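Exodeoxyribonuclease (Neisseria meningitidis, PDB 2JC5) probably cuts the DNA backbone at abasic sites as a metal-dependent AP endonuclease of the ExoA family, acting in DNA repair. Local coordinates at residues Thr189-Thr194 against Gln223-Glu228; Pro77-Ile82 against Arg97-Arg102; Leu108-Gly113 against Gln121-Phe126. One frame throughout, in Å; residues are numbered along the deposited sequence. Where two conformers were deposited one is given.

Contact 1 of 3, residues Thr189-Thr194 against Gln223-Glu228; sequences TDMWRT and QMVTPE
The carbonyl oxygen of Val225 is gripped twice. Thr189 N donates to Val225 O over 2.9 Å, in the carbonyl plane, and a water that also accepts from Thr189 OG1 donates to the same oxygen. Thr189 OG1 stands beside its own backbone N (chi1 -65°), which brings it within reach of this water. Val225 N returns a bond to Thr189 O, closing an antiparallel hydrogen-bonded pair at the C-terminal end of strand 217-225. The pairing runs on into the helix: Met191 N reaches Gln223 O at 3.0 Å, nearly along the C=O axis. On the face of Asp190 and Met224, the sulfur of Met224 lies 3.7 Å from Asp190 CA. On the face of Thr189 and Val225, the bent side chain of Met191 brings its SD to 3.9 Å from Val225 CG2. Asp190 is the N-cap residue of helix 191-195. A second water donates to its OD1 and accepts from Trp192 N and Gln223 N, while OD2 forms a salt bridge with Arg219. The buried carboxylate is thus bound by Arg219 and, through water, by the first turn of the helix; both would probably stabilise its negative charge.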
loop_
_atom_site.group_PDB
_atom_site.type_symbol
_atom_site.label_atom_id
_atom_site.label_comp_id
_atom_site.label_asym_id
_atom_site.label_seq_id
_atom_site.Cartn_x
_atom_site.Cartn_y
_atom_site.Cartn_z
ATOM N N THR A 189 -1.720 -12.107 -7.055
ATOM C CA THR A 189 -2.626 -12.582 -6.014
ATOM C C THR A 189 -2.944 -11.439 -5.064
ATOM O O THR A 189 -2.042 -10.847 -4.487
ATOM C CB THR A 189 -1.990 -13.751 -5.219
ATOM O OG1 THR A 189 -1.816 -14.872 -6.088
ATOM C CG2 THR A 189 -2.845 -14.183 -4.024
ATOM N N ASP A 190 -4.237 -11.186 -4.863
ATOM C CA ASP A 190 -4.728 -10.254 -3.859
ATOM C C ASP A 190 -4.684 -11.040 -2.557
ATOM O O ASP A 190 -5.529 -11.899 -2.299
ATOM C CB ASP A 190 -6.144 -9.823 -4.280
ATOM C CG ASP A 190 -6.847 -8.993 -3.259
ATOM O OD1 ASP A 190 -6.328 -8.848 -2.128
ATOM O OD2 ASP A 190 -7.943 -8.479 -3.617
ATOM N N MET A 191 -3.678 -10.775 -1.741
ATOM C CA MET A 191 -3.344 -11.715 -0.677
ATOM C C MET A 191 -4.466 -11.859 0.342
ATOM O O MET A 191 -4.776 -12.975 0.781
ATOM C CB MET A 191 -2.043 -11.326 0.017
ATOM C CG MET A 191 -1.293 -12.508 0.587
ATOM S SD MET A 191 -0.772 -13.758 -0.632
ATOM C CE MET A 191 -1.946 -15.111 -0.403
ATOM N N TRP A 192 -5.077 -10.739 0.723
ATOM C CA TRP A 192 -6.155 -10.775 1.693
ATOM C C TRP A 192 -7.326 -11.623 1.193
ATOM O O TRP A 192 -7.856 -12.490 1.902
ATOM C CB TRP A 192 -6.681 -9.369 2.016
ATOM C CG TRP A 192 -7.807 -9.437 2.987
ATOM C CD1 TRP A 192 -9.137 -9.492 2.710
ATOM C CD2 TRP A 192 -7.682 -9.573 4.411
ATOM N NE1 TRP A 192 -9.860 -9.618 3.888
ATOM C CE2 TRP A 192 -8.990 -9.665 4.943
ATOM C CE3 TRP A 192 -6.593 -9.608 5.290
ATOM C CZ2 TRP A 192 -9.233 -9.774 6.298
ATOM C CZ3 TRP A 192 -6.844 -9.715 6.641
ATOM C CH2 TRP A 192 -8.156 -9.815 7.133
ATOM N N ARG A 193 -7.752 -11.359 -0.036
ATOM C CA ARG A 193 -8.957 -12.006 -0.560
ATOM C C ARG A 193 -8.702 -13.478 -0.789
ATOM O O ARG A 193 -9.614 -14.295 -0.649
ATOM C CB ARG A 193 -9.391 -11.325 -1.850
ATOM C CG ARG A 193 -10.643 -11.854 -2.475
ATOM C CD ARG A 193 -11.828 -11.865 -1.567
ATOM N NE ARG A 193 -12.161 -10.548 -1.038
ATOM C CZ ARG A 193 -12.323 -10.239 0.245
ATOM N NH1 ARG A 193 -12.163 -11.129 1.218
ATOM N NH2 ARG A 193 -12.646 -8.986 0.569
ATOM N N THR A 194 -7.461 -13.830 -1.113
ATOM C CA THR A 194 -7.104 -15.222 -1.308
ATOM C C THR A 194 -7.064 -15.967 0.012
ATOM O O THR A 194 -7.563 -17.101 0.111
ATOM C CB THR A 194 -5.792 -15.337 -2.103
ATOM O OG1 THR A 194 -6.060 -14.928 -3.447
ATOM C CG2 THR A 194 -5.272 -16.763 -2.132
ATOM N N GLN A 223 -1.886 -6.158 -0.425
ATOM C CA GLN A 223 -0.593 -6.760 -0.767
ATOM C C GLN A 223 -0.833 -7.647 -1.977
ATOM O O GLN A 223 -1.525 -8.649 -1.877
ATOM C CB GLN A 223 -0.023 -7.535 0.429
ATOM C CG GLN A 223 0.320 -6.612 1.600
ATOM C CD GLN A 223 1.244 -7.209 2.675
ATOM O OE1 GLN A 223 1.981 -8.175 2.458
ATOM N NE2 GLN A 223 1.215 -6.598 3.842
ATOM N N MET A 224 -0.336 -7.213 -3.134
ATOM C CA MET A 224 -0.413 -8.007 -4.361
ATOM C C MET A 224 0.876 -8.804 -4.492
ATOM O O MET A 224 1.952 -8.224 -4.420
ATOM C CB MET A 224 -0.584 -7.129 -5.600
ATOM C CG MET A 224 -1.912 -6.389 -5.662
ATOM S SD MET A 224 -3.284 -7.532 -5.984
ATOM C CE MET A 224 -4.548 -6.353 -6.464
ATOM N N VAL A 225 0.771 -10.119 -4.679
ATOM C CA VAL A 225 1.918 -11.011 -4.518
ATOM C C VAL A 225 2.081 -11.939 -5.726
ATOM O O VAL A 225 1.099 -12.383 -6.330
ATOM C CB VAL A 225 1.754 -11.830 -3.200
ATOM C CG1 VAL A 225 2.997 -12.648 -2.880
ATOM C CG2 VAL A 225 1.442 -10.895 -2.022
ATOM N N THR A 226 3.333 -12.248 -6.054
ATOM C CA THR A 226 3.679 -13.232 -7.092
ATOM C C THR A 226 3.309 -14.647 -6.629
ATOM O O THR A 226 3.106 -14.864 -5.440
ATOM C CB THR A 226 5.165 -13.118 -7.420
ATOM O OG1 THR A 226 5.920 -13.074 -6.208
ATOM C CG2 THR A 226 5.406 -11.858 -8.230
ATOM N N PRO A 227 3.167 -15.596 -7.578
ATOM C CA PRO A 227 2.562 -16.892 -7.235
ATOM C C PRO A 227 3.255 -17.745 -6.176
ATOM O O PRO A 227 2.579 -18.223 -5.252
ATOM C CB PRO A 227 2.504 -17.625 -8.584
ATOM C CG PRO A 227 2.699 -16.614 -9.605
ATOM C CD PRO A 227 3.413 -15.462 -9.024
ATOM N N GLU A 228 4.571 -17.922 -6.248
ATOM C CA GLU A 228 5.205 -18.856 -5.322
ATOM C C GLU A 228 5.197 -18.281 -3.923
ATOM O O GLU A 228 4.934 -18.988 -2.945
ATOM C CB GLU A 228 6.604 -19.237 -5.794
ATOM C CG GLU A 228 6.501 -20.080 -7.067
ATOM C CD GLU A 228 7.796 -20.304 -7.800
ATOM O OE1 GLU A 228 8.361 -19.333 -8.334
ATOM O OE2 GLU A 228 8.231 -21.478 -7.883
HETATM O O HOH W 1 0.303 -14.555 -7.827
HETATM O O HOH W 2 -4.558 -7.808 -0.183
#

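Contact 2 of 3, residues Pro77-Ile82 against Arg97-Arg102; sequences PDNVQI and RCDFGR
Arg97 runs out beside Gln81, its partner on the neighbouring strand. Arg97 CB packs 4.0 Å from Gln81 CB. CG is anti to the backbone N (chi1 173°), and the chain stays extended as far as NE. On the way, Arg97 CD passes 3.9 Å from Gln81 OE1. Arg97 NE then turns to its own strand and donates to Asp99 OD1 at 2.9 Å, in the guanidinium plane and onto the syn lone pair of that oxygen, as part of a salt bridge. At the tip, NH1 and Gln81 OE1 share a water, while NH2 reaches Glu140 and Ser104 OG. Gln81 NE2 bonds to Gly83 O. Ser104 OG also bonds to Asp99 OD1, so this oxygen has two partners. Asp99 OD2 accepts from Asn79 ND2 in one of the two conformers of Asn79, so that bond is less certain.

Strands 79-82 and 95-100 form an antiparallel pair at one end of a sheet of the DNase I-like fold. Asn79 with Asp99 and Gln81 with Arg97 are its hydrogen-bonded pairs.

On the face of Val80 and Cys98 the contacts across the strands are apolar. Val80 CG2 meets Cys98 SG at 4.1 Å. Pro77 CB touches Cys98 CB and lies over one face of the Phe100 ring, 4.2 Å from its centroid, as a CH-pi contact. His57 of strand 55-59 touches both Pro77 and Val80.

Just before strand 79-82, Asp78 N donates to Asp99 O. Asp78 CG stands between its backbone N and carbonyl carbon (chi1 50°), and OD2 takes Gly101 N at 2.9 Å on its syn lone pair.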
loop_
_atom_site.group_PDB
_atom_site.type_symbol
_atom_site.label_atom_id
_atom_site.label_comp_id
_atom_site.label_asym_id
_atom_site.label_seq_id
_atom_site.Cartn_x
_atom_site.Cartn_y
_atom_site.Cartn_z
ATOM N N PRO A 77 18.558 -3.454 2.091
ATOM C CA PRO A 77 18.324 -3.900 0.729
ATOM C C PRO A 77 19.602 -3.857 -0.079
ATOM O O PRO A 77 20.487 -3.033 0.175
ATOM C CB PRO A 77 17.289 -2.917 0.196
ATOM C CG PRO A 77 17.270 -1.784 1.102
ATOM C CD PRO A 77 17.891 -2.172 2.397
ATOM N N ASP A 78 19.730 -4.766 -1.024
ATOM C CA ASP A 78 20.909 -4.715 -1.884
ATOM C C ASP A 78 20.717 -3.876 -3.128
ATOM O O ASP A 78 21.676 -3.567 -3.821
ATOM C CB ASP A 78 21.420 -6.100 -2.214
ATOM C CG ASP A 78 20.370 -6.987 -2.707
ATOM O OD1 ASP A 78 19.732 -6.606 -3.702
ATOM O OD2 ASP A 78 20.193 -8.067 -2.106
ATOM N N ASN A 79 19.475 -3.466 -3.372
ATOM C CA ASN A 79 19.151 -2.585 -4.475
ATOM C C ASN A 79 17.887 -1.824 -4.122
ATOM O O ASN A 79 17.008 -2.359 -3.437
ATOM C CB ASN A 79 18.952 -3.395 -5.753
ATOM C CG ASN A 79 18.715 -2.526 -6.959
ATOM O OD1 ASN A 79 19.547 -1.679 -7.298
ATOM N ND2 ASN A 79 17.581 -2.732 -7.628
ATOM N N VAL A 80 17.822 -0.573 -4.565
ATOM C CA VAL A 80 16.674 0.297 -4.304
ATOM C C VAL A 80 16.342 1.082 -5.573
ATOM O O VAL A 80 17.238 1.614 -6.225
ATOM C CB VAL A 80 16.966 1.282 -3.150
ATOM C CG1 VAL A 80 15.817 2.284 -2.941
ATOM C CG2 VAL A 80 17.255 0.527 -1.851
ATOM N N GLN A 81 15.057 1.102 -5.937
ATOM C CA GLN A 81 14.557 1.933 -7.004
ATOM C C GLN A 81 13.645 3.003 -6.422
ATOM O O GLN A 81 12.630 2.699 -5.785
ATOM C CB GLN A 81 13.803 1.080 -8.028
ATOM C CG GLN A 81 13.294 1.837 -9.230
ATOM C CD GLN A 81 12.420 1.022 -10.127
ATOM O OE1 GLN A 81 12.506 -0.194 -10.130
ATOM N NE2 GLN A 81 11.545 1.691 -10.876
ATOM N N ILE A 82 14.003 4.257 -6.667
ATOM C CA ILE A 82 13.224 5.409 -6.226
ATOM C C ILE A 82 12.455 5.927 -7.432
ATOM O O ILE A 82 13.037 6.431 -8.396
ATOM C CB ILE A 82 14.131 6.533 -5.677
ATOM C CG1 ILE A 82 15.020 6.002 -4.567
ATOM C CG2 ILE A 82 13.298 7.720 -5.183
ATOM C CD1 ILE A 82 14.303 5.535 -3.313
ATOM N N ARG A 97 10.841 0.830 -4.459
ATOM C CA ARG A 97 11.065 -0.614 -4.525
ATOM C C ARG A 97 12.370 -0.964 -3.839
ATOM O O ARG A 97 13.399 -0.368 -4.140
ATOM C CB ARG A 97 11.138 -1.068 -5.973
ATOM C CG ARG A 97 11.526 -2.523 -6.147
ATOM C CD ARG A 97 11.496 -2.963 -7.586
ATOM N NE ARG A 97 12.048 -4.311 -7.735
ATOM C CZ ARG A 97 11.901 -5.086 -8.806
ATOM N NH1 ARG A 97 11.208 -4.691 -9.859
ATOM N NH2 ARG A 97 12.438 -6.299 -8.812
ATOM N N CYS A 98 12.322 -1.938 -2.944
ATOM C CA CYS A 98 13.520 -2.445 -2.271
ATOM C C CYS A 98 13.692 -3.926 -2.542
ATOM O O CYS A 98 12.748 -4.705 -2.403
ATOM C CB CYS A 98 13.433 -2.187 -0.779
ATOM S SG CYS A 98 13.559 -0.457 -0.361
ATOM N N ASP A 99 14.908 -4.300 -2.940
ATOM C CA ASP A 99 15.261 -5.684 -3.259
ATOM C C ASP A 99 16.160 -6.292 -2.180
ATOM O O ASP A 99 17.094 -5.648 -1.680
ATOM C CB ASP A 99 16.012 -5.758 -4.595
ATOM C CG ASP A 99 15.215 -5.253 -5.770
ATOM O OD1 ASP A 99 13.972 -5.164 -5.678
ATOM O OD2 ASP A 99 15.863 -4.936 -6.791
ATOM N N PHE A 100 15.863 -7.538 -1.835
ATOM C CA PHE A 100 16.626 -8.311 -0.866
ATOM C C PHE A 100 16.846 -9.681 -1.486
ATOM O O PHE A 100 15.967 -10.545 -1.424
ATOM C CB PHE A 100 15.861 -8.478 0.445
ATOM C CG PHE A 100 15.290 -7.205 0.997
ATOM C CD1 PHE A 100 14.061 -6.744 0.559
ATOM C CD2 PHE A 100 15.966 -6.475 1.974
ATOM C CE1 PHE A 100 13.512 -5.558 1.066
ATOM C CE2 PHE A 100 15.424 -5.306 2.492
ATOM C CZ PHE A 100 14.200 -4.850 2.059
ATOM N N GLY A 101 17.988 -9.881 -2.133
ATOM C CA GLY A 101 18.176 -11.088 -2.910
ATOM C C GLY A 101 17.081 -11.168 -3.960
ATOM O O GLY A 101 16.861 -10.210 -4.693
ATOM N N ARG A 102 16.336 -12.267 -3.963
ATOM C CA ARG A 102 15.270 -12.480 -4.929
ATOM C C ARG A 102 13.898 -11.961 -4.492
ATOM O O ARG A 102 12.926 -12.159 -5.209
ATOM C CB ARG A 102 15.205 -13.963 -5.271
ATOM C CG ARG A 102 16.423 -14.437 -6.061
ATOM C CD ARG A 102 16.389 -13.941 -7.503
ATOM N NE ARG A 102 15.367 -14.679 -8.243
ATOM C CZ ARG A 102 15.094 -14.505 -9.533
ATOM N NH1 ARG A 102 15.685 -13.546 -10.224
ATOM N NH2 ARG A 102 14.163 -15.245 -10.100
HETATM O O HOH W 3 18.730 -8.235 -5.175
HETATM O O HOH W 4 10.392 -2.032 -10.573
#

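Contact 3 of 3, residues Leu108-Gly113 against Gln121-Phe126; sequences LYLPSG and QVKYRF. With BCN (bicine), chain C.
This is a buried, mainly apolar contact between the end of strand 103-109, with the loop after it, and helix 117-139. It belongs to the beta-alpha-beta unit of strand 103-109, helix 117-139 and strand 143-147. Phe126 points from the helix toward Leu108, Leu110 and Pro111. Pro111 CD sits over one face of its ring, 3.7 Å from the centroid, as a CH-pi contact. Leu108 CD1 meets the ring edge at CZ, 3.7 Å away. Leu110 CG approaches obliquely near CD1 at 3.9 Å. Phe89 adds an edge-to-face ring contact to Phe126 from helix 87-90.

Lys123 runs fully extended past Pro111, its CD 3.2 Å from Pro111 O. That carbonyl is buried without a polar partner in the model. Leu110 crosses the lysine chain at about a right angle, its CD2 near Lys123 CG. The straight chain carries the ammonium to the pocket that holds bicine, where Glu175 forms a salt bridge with NZ and Ser169 and Asn151 O also bond to it. Tyr109, a predicted active-site residue, ends strand 103-109. One carboxylate oxygen of bicine, O21, takes two bonds of 2.9 Å, from Lys123 NZ and from Gly113 N.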
loop_
_atom_site.group_PDB
_atom_site.type_symbol
_atom_site.label_atom_id
_atom_site.label_comp_id
_atom_site.label_asym_id
_atom_site.label_seq_id
_atom_site.Cartn_x
_atom_site.Cartn_y
_atom_site.Cartn_z
ATOM N N LEU A 108 3.491 1.599 -2.666
ATOM C CA LEU A 108 2.774 2.259 -3.743
ATOM C C LEU A 108 1.656 3.116 -3.188
ATOM O O LEU A 108 0.881 2.644 -2.376
ATOM C CB LEU A 108 2.139 1.197 -4.648
ATOM C CG LEU A 108 1.185 1.708 -5.740
ATOM C CD1 LEU A 108 1.920 2.446 -6.835
ATOM C CD2 LEU A 108 0.368 0.559 -6.342
ATOM N N TYR A 109 1.561 4.359 -3.650
ATOM C CA TYR A 109 0.447 5.230 -3.320
ATOM C C TYR A 109 -0.196 5.654 -4.631
ATOM O O TYR A 109 0.286 6.564 -5.321
ATOM C CB TYR A 109 0.902 6.431 -2.512
ATOM C CG TYR A 109 -0.201 7.353 -2.048
ATOM C CD1 TYR A 109 -1.453 6.874 -1.681
ATOM C CD2 TYR A 109 0.014 8.702 -1.980
ATOM C CE1 TYR A 109 -2.431 7.711 -1.250
ATOM C CE2 TYR A 109 -0.970 9.555 -1.564
ATOM C CZ TYR A 109 -2.191 9.063 -1.196
ATOM O OH TYR A 109 -3.179 9.930 -0.774
ATOM N N LEU A 110 -1.273 4.956 -4.984
ATOM C CA LEU A 110 -1.963 5.190 -6.251
ATOM C C LEU A 110 -2.810 6.467 -6.144
ATOM O O LEU A 110 -3.405 6.707 -5.116
ATOM C CB LEU A 110 -2.805 3.965 -6.583
ATOM C CG LEU A 110 -3.168 3.702 -8.029
ATOM C CD1 LEU A 110 -3.270 2.193 -8.281
ATOM C CD2 LEU A 110 -4.477 4.415 -8.353
ATOM N N PRO A 111 -2.807 7.337 -7.169
ATOM C CA PRO A 111 -3.564 8.587 -7.072
ATOM C C PRO A 111 -5.047 8.380 -6.776
ATOM O O PRO A 111 -5.658 7.428 -7.293
ATOM C CB PRO A 111 -3.409 9.202 -8.478
ATOM C CG PRO A 111 -2.184 8.617 -9.021
ATOM C CD PRO A 111 -2.118 7.224 -8.468
ATOM N N SER A 112 -5.615 9.241 -5.946
ATOM C CA SER A 112 -7.050 9.257 -5.713
ATOM C C SER A 112 -7.715 10.136 -6.763
ATOM O O SER A 112 -7.112 11.079 -7.275
ATOM C CB SER A 112 -7.369 9.765 -4.319
ATOM O OG SER A 112 -6.756 11.010 -4.105
ATOM N N GLY A 113 -8.957 9.820 -7.093
ATOM C CA GLY A 113 -9.695 10.553 -8.114
ATOM C C GLY A 113 -10.905 11.314 -7.635
ATOM O O GLY A 113 -11.495 12.032 -8.418
ATOM N N GLN A 121 -8.618 11.650 -14.060
ATOM C CA GLN A 121 -7.837 11.405 -15.279
ATOM C C GLN A 121 -6.390 11.043 -14.993
ATOM O O GLN A 121 -5.853 10.125 -15.602
ATOM C CB GLN A 121 -7.922 12.596 -16.235
ATOM C CG GLN A 121 -9.253 12.666 -16.943
ATOM C CD GLN A 121 -9.506 11.445 -17.823
ATOM O OE1 GLN A 121 -8.658 11.050 -18.636
ATOM N NE2 GLN A 121 -10.675 10.834 -17.658
ATOM N N VAL A 122 -5.752 11.746 -14.063
ATOM C CA VAL A 122 -4.398 11.351 -13.615
ATOM C C VAL A 122 -4.410 9.904 -13.116
ATOM O O VAL A 122 -3.515 9.127 -13.433
ATOM C CB VAL A 122 -3.832 12.287 -12.502
ATOM C CG1 VAL A 122 -2.561 11.712 -11.872
ATOM C CG2 VAL A 122 -3.592 13.684 -13.070
ATOM N N LYS A 123 -5.435 9.545 -12.335
ATOM C CA LYS A 123 -5.536 8.212 -11.802
ATOM C C LYS A 123 -5.605 7.201 -12.935
ATOM O O LYS A 123 -4.873 6.219 -12.930
ATOM C CB LYS A 123 -6.739 8.104 -10.864
ATOM C CG LYS A 123 -6.945 6.751 -10.210
ATOM C CD LYS A 123 -8.120 6.813 -9.252
ATOM C CE LYS A 123 -8.255 5.574 -8.423
ATOM N NZ LYS A 123 -9.518 5.535 -7.600
ATOM N N TYR A 124 -6.460 7.449 -13.928
ATOM C CA TYR A 124 -6.531 6.529 -15.064
ATOM C C TYR A 124 -5.228 6.469 -15.852
ATOM O O TYR A 124 -4.833 5.395 -16.271
ATOM C CB TYR A 124 -7.684 6.869 -16.006
ATOM C CG TYR A 124 -9.053 6.424 -15.526
ATOM C CD1 TYR A 124 -9.256 5.131 -15.052
ATOM C CD2 TYR A 124 -10.153 7.272 -15.613
ATOM C CE1 TYR A 124 -10.510 4.695 -14.656
ATOM C CE2 TYR A 124 -11.423 6.842 -15.225
ATOM C CZ TYR A 124 -11.581 5.553 -14.733
ATOM O OH TYR A 124 -12.825 5.115 -14.340
ATOM N N ARG A 125 -4.555 7.599 -16.059
ATOM C CA ARG A 125 -3.251 7.560 -16.711
ATOM C C ARG A 125 -2.222 6.769 -15.879
ATOM O O ARG A 125 -1.390 6.047 -16.422
ATOM C CB ARG A 125 -2.774 8.979 -17.032
ATOM C CG ARG A 125 -3.614 9.627 -18.122
ATOM C CD ARG A 125 -2.961 10.851 -18.710
ATOM N NE ARG A 125 -2.934 11.968 -17.766
ATOM C CZ ARG A 125 -1.884 12.346 -17.039
ATOM N NH1 ARG A 125 -0.722 11.704 -17.116
ATOM N NH2 ARG A 125 -1.992 13.392 -16.225
ATOM N N PHE A 126 -2.285 6.875 -14.553
ATOM C CA PHE A 126 -1.414 6.068 -13.704
ATOM C C PHE A 126 -1.676 4.566 -13.865
ATOM O O PHE A 126 -0.754 3.758 -14.000
ATOM C CB PHE A 126 -1.612 6.476 -12.256
ATOM C CG PHE A 126 -0.616 5.869 -11.314
ATOM C CD1 PHE A 126 -0.728 4.551 -10.887
ATOM C CD2 PHE A 126 0.441 6.624 -10.861
ATOM C CE1 PHE A 126 0.213 4.001 -10.032
ATOM C CE2 PHE A 126 1.376 6.098 -9.986
ATOM C CZ PHE A 126 1.257 4.775 -9.578
HETATM N N1 BCN C . -11.376 7.236 -2.323
HETATM C C1 BCN C . -10.677 6.738 -3.531
HETATM C C2 BCN C . -10.401 7.826 -4.539
HETATM O O21 BCN C . -9.715 7.525 -5.558
HETATM O O22 BCN C . -10.850 8.966 -4.330
HETATM C C3 BCN C . -10.526 7.243 -1.123
HETATM C C4 BCN C . -9.826 8.585 -1.021
HETATM O O4 BCN C . -10.747 9.702 -1.090
HETATM C C5 BCN C . -12.641 6.459 -2.074
HETATM C C6 BCN C . -13.686 7.332 -1.393
HETATM O O6 BCN C . -13.695 8.663 -1.913
#

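All three contacts reach one mixed sheet, at different places. Contacts 1 and 3 are buried, with centres 21 Å apart. Contact 2 is partly exposed. Strands 95-100 and 103-109 are sheet neighbours and join contacts 2 and 3, while contact 1 uses strand 217-225. Contacts 1 and 2 are both antiparallel strand pairings held by backbone bonds. Contact 1 adds waters and a helix start, and contact 2 adds a charged network on the face of Arg97 and Asp99. Contact 3 instead packs helix 117-139 against the end of strand 103-109 and its loop through apolar groups, and its one long polar side chain leads to the bicine pocket. Contact 2 lies away from the annotated sites.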